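Local coordinates for hypothetical protein PH1952 (Pyrococcus horikoshii, PDB 1ZJJ), which is an uncharacterised, magnesium-binding protein of the haloacid dehalogenase superfamily and probably acts as a phosphatase, at residues Met1-Phe6 against Pro201-Trp206. Residues are numbered along the deposited sequence; the frame is centred on the assembly and turned at random.
Sequences MVAIIF and PGEELW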
ATOM      1  N   MET B   1      14.062 -38.162 -13.627  1.00 37.57           N
ATOM      2  CA  MET B   1      13.956 -37.195 -14.746  1.00 35.77           C
ATOM      3  C   MET B   1      13.755 -35.799 -14.184  1.00 33.21           C
ATOM      4  O   MET B   1      12.626 -35.316 -14.029  1.00 31.46           O
ATOM      5  CB  MET B   1      12.788 -37.576 -15.657  1.00 39.80           C
ATOM      6  CG  MET B   1      12.759 -39.056 -16.028  1.00 43.76           C
ATOM      7  SD  MET B   1      14.418 -39.672 -16.395  1.00 49.87           S
ATOM      8  CE  MET B   1      14.592 -39.159 -18.120  1.00 47.36           C
ATOM      9  N   VAL B   2      14.879 -35.174 -13.853  1.00 29.13           N
ATOM     10  CA  VAL B   2      14.901 -33.843 -13.274  1.00 26.31           C
ATOM     11  C   VAL B   2      14.735 -32.705 -14.283  1.00 22.88           C
ATOM     12  O   VAL B   2      15.278 -32.746 -15.386  1.00 20.73           O
ATOM     13  CB  VAL B   2      16.227 -33.630 -12.520  1.00 26.63           C
ATOM     14  CG1 VAL B   2      16.323 -32.189 -11.998  1.00 27.16           C
ATOM     15  CG2 VAL B   2      16.332 -34.607 -11.359  1.00 28.83           C
ATOM     16  N   ALA B   3      13.984 -31.689 -13.865  1.00 22.34           N
ATOM     17  CA  ALA B   3      13.745 -30.481 -14.648  1.00 20.97           C
ATOM     18  C   ALA B   3      14.170 -29.350 -13.716  1.00 20.00           C
ATOM     19  O   ALA B   3      13.832 -29.355 -12.533  1.00 19.42           O
ATOM     20  CB  ALA B   3      12.254 -30.349 -15.026  1.00 20.59           C
ATOM     21  N   ILE B   4      14.920 -28.389 -14.236  1.00 18.07           N
ATOM     22  CA  ILE B   4      15.392 -27.306 -13.393  1.00 17.27           C
ATOM     23  C   ILE B   4      14.739 -25.974 -13.742  1.00 16.01           C
ATOM     24  O   ILE B   4      14.719 -25.552 -14.896  1.00 15.20           O
ATOM     25  CB  ILE B   4      16.938 -27.180 -13.481  1.00 18.26           C
ATOM     26  CG1 ILE B   4      17.588 -28.551 -13.224  1.00 17.19           C
ATOM     27  CG2 ILE B   4      17.441 -26.163 -12.456  1.00 19.91           C
ATOM     28  CD1 ILE B   4      19.098 -28.575 -13.391  1.00 15.33           C
ATOM     29  N   ILE B   5      14.194 -25.325 -12.721  1.00 16.35           N
ATOM     30  CA  ILE B   5      13.535 -24.036 -12.881  1.00 14.15           C
ATOM     31  C   ILE B   5      14.458 -22.947 -12.316  1.00 16.24           C
ATOM     32  O   ILE B   5      14.910 -23.047 -11.171  1.00 17.51           O
ATOM     33  CB  ILE B   5      12.194 -24.015 -12.107  1.00 17.00           C
ATOM     34  CG1 ILE B   5      11.383 -25.276 -12.424  1.00 15.57           C
ATOM     35  CG2 ILE B   5      11.404 -22.754 -12.462  1.00 15.24           C
ATOM     36  CD1 ILE B   5      11.080 -25.477 -13.896  1.00 16.11           C
ATOM     37  N   PHE B   6      14.744 -21.919 -13.114  1.00 14.93           N
ATOM     38  CA  PHE B   6      15.619 -20.831 -12.674  1.00 14.70           C
ATOM     39  C   PHE B   6      14.948 -19.474 -12.552  1.00 15.49           C
ATOM     40  O   PHE B   6      14.232 -19.035 -13.457  1.00 14.41           O
ATOM     41  CB  PHE B   6      16.790 -20.598 -13.638  1.00 14.23           C
ATOM     42  CG  PHE B   6      17.689 -21.784 -13.839  1.00 15.99           C
ATOM     43  CD1 PHE B   6      17.352 -22.776 -14.749  1.00 16.69           C
ATOM     44  CD2 PHE B   6      18.897 -21.882 -13.152  1.00 15.06           C
ATOM     45  CE1 PHE B   6      18.208 -23.847 -14.982  1.00 17.98           C
ATOM     46  CE2 PHE B   6      19.762 -22.953 -13.377  1.00 17.30           C
ATOM     47  CZ  PHE B   6      19.414 -23.936 -14.295  1.00 16.76           C
ATOM     48  N   PRO B 201       5.029 -32.105 -16.448  1.00 31.66           N
ATOM     49  CA  PRO B 201       4.115 -33.018 -15.740  1.00 33.28           C
ATOM     50  C   PRO B 201       4.557 -34.000 -14.643  1.00 33.64           C
ATOM     51  O   PRO B 201       4.034 -33.936 -13.546  1.00 34.72           O
ATOM     52  CB  PRO B 201       3.393 -33.736 -16.885  1.00 33.31           C
ATOM     53  CG  PRO B 201       3.342 -32.735 -17.959  1.00 33.70           C
ATOM     54  CD  PRO B 201       4.794 -32.177 -17.892  1.00 31.72           C
ATOM     55  N   GLY B 202       5.505 -34.885 -14.920  1.00 34.59           N
ATOM     56  CA  GLY B 202       5.896 -35.829 -13.885  1.00 34.66           C
ATOM     57  C   GLY B 202       7.352 -35.764 -13.430  1.00 34.69           C
ATOM     58  O   GLY B 202       7.817 -36.660 -12.745  1.00 36.04           O
ATOM     59  N   GLU B 203       8.082 -34.712 -13.796  1.00 33.13           N
ATOM     60  CA  GLU B 203       9.504 -34.578 -13.443  1.00 31.72           C
ATOM     61  C   GLU B 203       9.779 -34.218 -11.985  1.00 29.90           C
ATOM     62  O   GLU B 203       8.913 -33.688 -11.273  1.00 28.29           O
ATOM     63  CB  GLU B 203      10.192 -33.519 -14.339  1.00 34.11           C
ATOM     64  CG  GLU B 203      10.516 -34.022 -15.738  1.00 36.55           C
ATOM     65  CD  GLU B 203       9.540 -33.556 -16.762  1.00 39.68           C
ATOM     66  OE1 GLU B 203       9.873 -33.666 -17.953  1.00 40.28           O
ATOM     67  OE2 GLU B 203       8.450 -33.072 -16.403  1.00 40.12           O
ATOM     68  N   GLU B 204      11.019 -34.473 -11.570  1.00 28.68           N
ATOM     69  CA  GLU B 204      11.447 -34.125 -10.219  1.00 27.33           C
ATOM     70  C   GLU B 204      11.884 -32.696 -10.473  1.00 25.89           C
ATOM     71  O   GLU B 204      12.760 -32.461 -11.299  1.00 24.59           O
ATOM     72  CB  GLU B 204      12.648 -34.962  -9.800  1.00 29.42           C
ATOM     73  CG  GLU B 204      13.375 -34.372  -8.621  1.00 31.15           C
ATOM     74  CD  GLU B 204      14.610 -35.161  -8.249  1.00 34.46           C
ATOM     75  OE1 GLU B 204      15.363 -34.672  -7.385  1.00 35.19           O
ATOM     76  OE2 GLU B 204      14.831 -36.263  -8.813  1.00 36.94           O
ATOM     77  N   LEU B 205      11.275 -31.749  -9.778  1.00 24.51           N
ATOM     78  CA  LEU B 205      11.580 -30.339  -9.986  1.00 23.85           C
ATOM     79  C   LEU B 205      12.592 -29.736  -9.031  1.00 22.90           C
ATOM     80  O   LEU B 205      12.562 -30.007  -7.832  1.00 22.59           O
ATOM     81  CB  LEU B 205      10.289 -29.515  -9.903  1.00 24.09           C
ATOM     82  CG  LEU B 205       9.133 -29.902 -10.826  1.00 24.13           C
ATOM     83  CD1 LEU B 205       7.923 -29.020 -10.526  1.00 19.84           C
ATOM     84  CD2 LEU B 205       9.570 -29.754 -12.275  1.00 25.01           C
ATOM     85  N   TRP B 206      13.482 -28.915  -9.585  1.00 21.62           N
ATOM     86  CA  TRP B 206      14.496 -28.197  -8.815  1.00 19.86           C
ATOM     87  C   TRP B 206      14.241 -26.706  -9.042  1.00 17.82           C
ATOM     88  O   TRP B 206      13.932 -26.288 -10.159  1.00 18.20           O
ATOM     89  CB  TRP B 206      15.907 -28.510  -9.309  1.00 19.45           C
ATOM     90  CG  TRP B 206      16.436 -29.870  -8.973  1.00 21.65           C
ATOM     91  CD1 TRP B 206      15.743 -30.928  -8.449  1.00 22.20           C
ATOM     92  CD2 TRP B 206      17.771 -30.335  -9.197  1.00 22.45           C
ATOM     93  NE1 TRP B 206      16.569 -32.025  -8.341  1.00 22.67           N
ATOM     94  CE2 TRP B 206      17.818 -31.688  -8.793  1.00 22.56           C
ATOM     95  CE3 TRP B 206      18.933 -29.737  -9.704  1.00 23.68           C
ATOM     96  CZ2 TRP B 206      18.984 -32.459  -8.881  1.00 23.38           C
ATOM     97  CZ3 TRP B 206      20.093 -30.501  -9.793  1.00 24.84           C
ATOM     98  CH2 TRP B 206      20.108 -31.850  -9.383  1.00 23.65           C
TER
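Glu204 O is approached twice by the neighbouring strand: Ala3 N donates a hydrogen bond of 2.9 Å to it, and Val2 CA lies 3.2 Å from the same oxygen in a CA-H...O contact. Trp206 N then bonds to Ala3 O, and Ile5 N to Trp206 O at 2.7 Å, the shortest link of the ladder. With Glu204 N bound to Met1 O, the donors alternate between the two strands, and the bridges Val2-Glu204, Ala3-Leu205 and Ile4-Trp206 establish a parallel pairing, the two strand directions differing by 26°. On one face, Val2 CG1 sits 3.5 Å from the centroid of the five-membered ring of Trp206, only 7° off the ring normal, a CH-pi contact directly over the indole. CG1 is anti to the backbone N (chi1 175°), which turns CG2 toward the Glu204 carboxylate. The rotation of the indole is fixed further by Trp206 NE1, which donates 3.1 Å to Glu204 OE1 with that oxygen in the ring plane. Ile4 CD1 adds an oblique contact at CE3, and helix 256-261 covers this face through Tyr259 and Leu260. On the opposite face, Ala3 CB meets Leu205 CD2, and Leu205 in turn packs on Val196 of helix 190-199. The paired strands are central in the parallel sheet of the Rossmann-like HAD core, where strand 2-6 leads into the magnesium ligands Asp7 and Asp9 and strand 204-209 into Asp210.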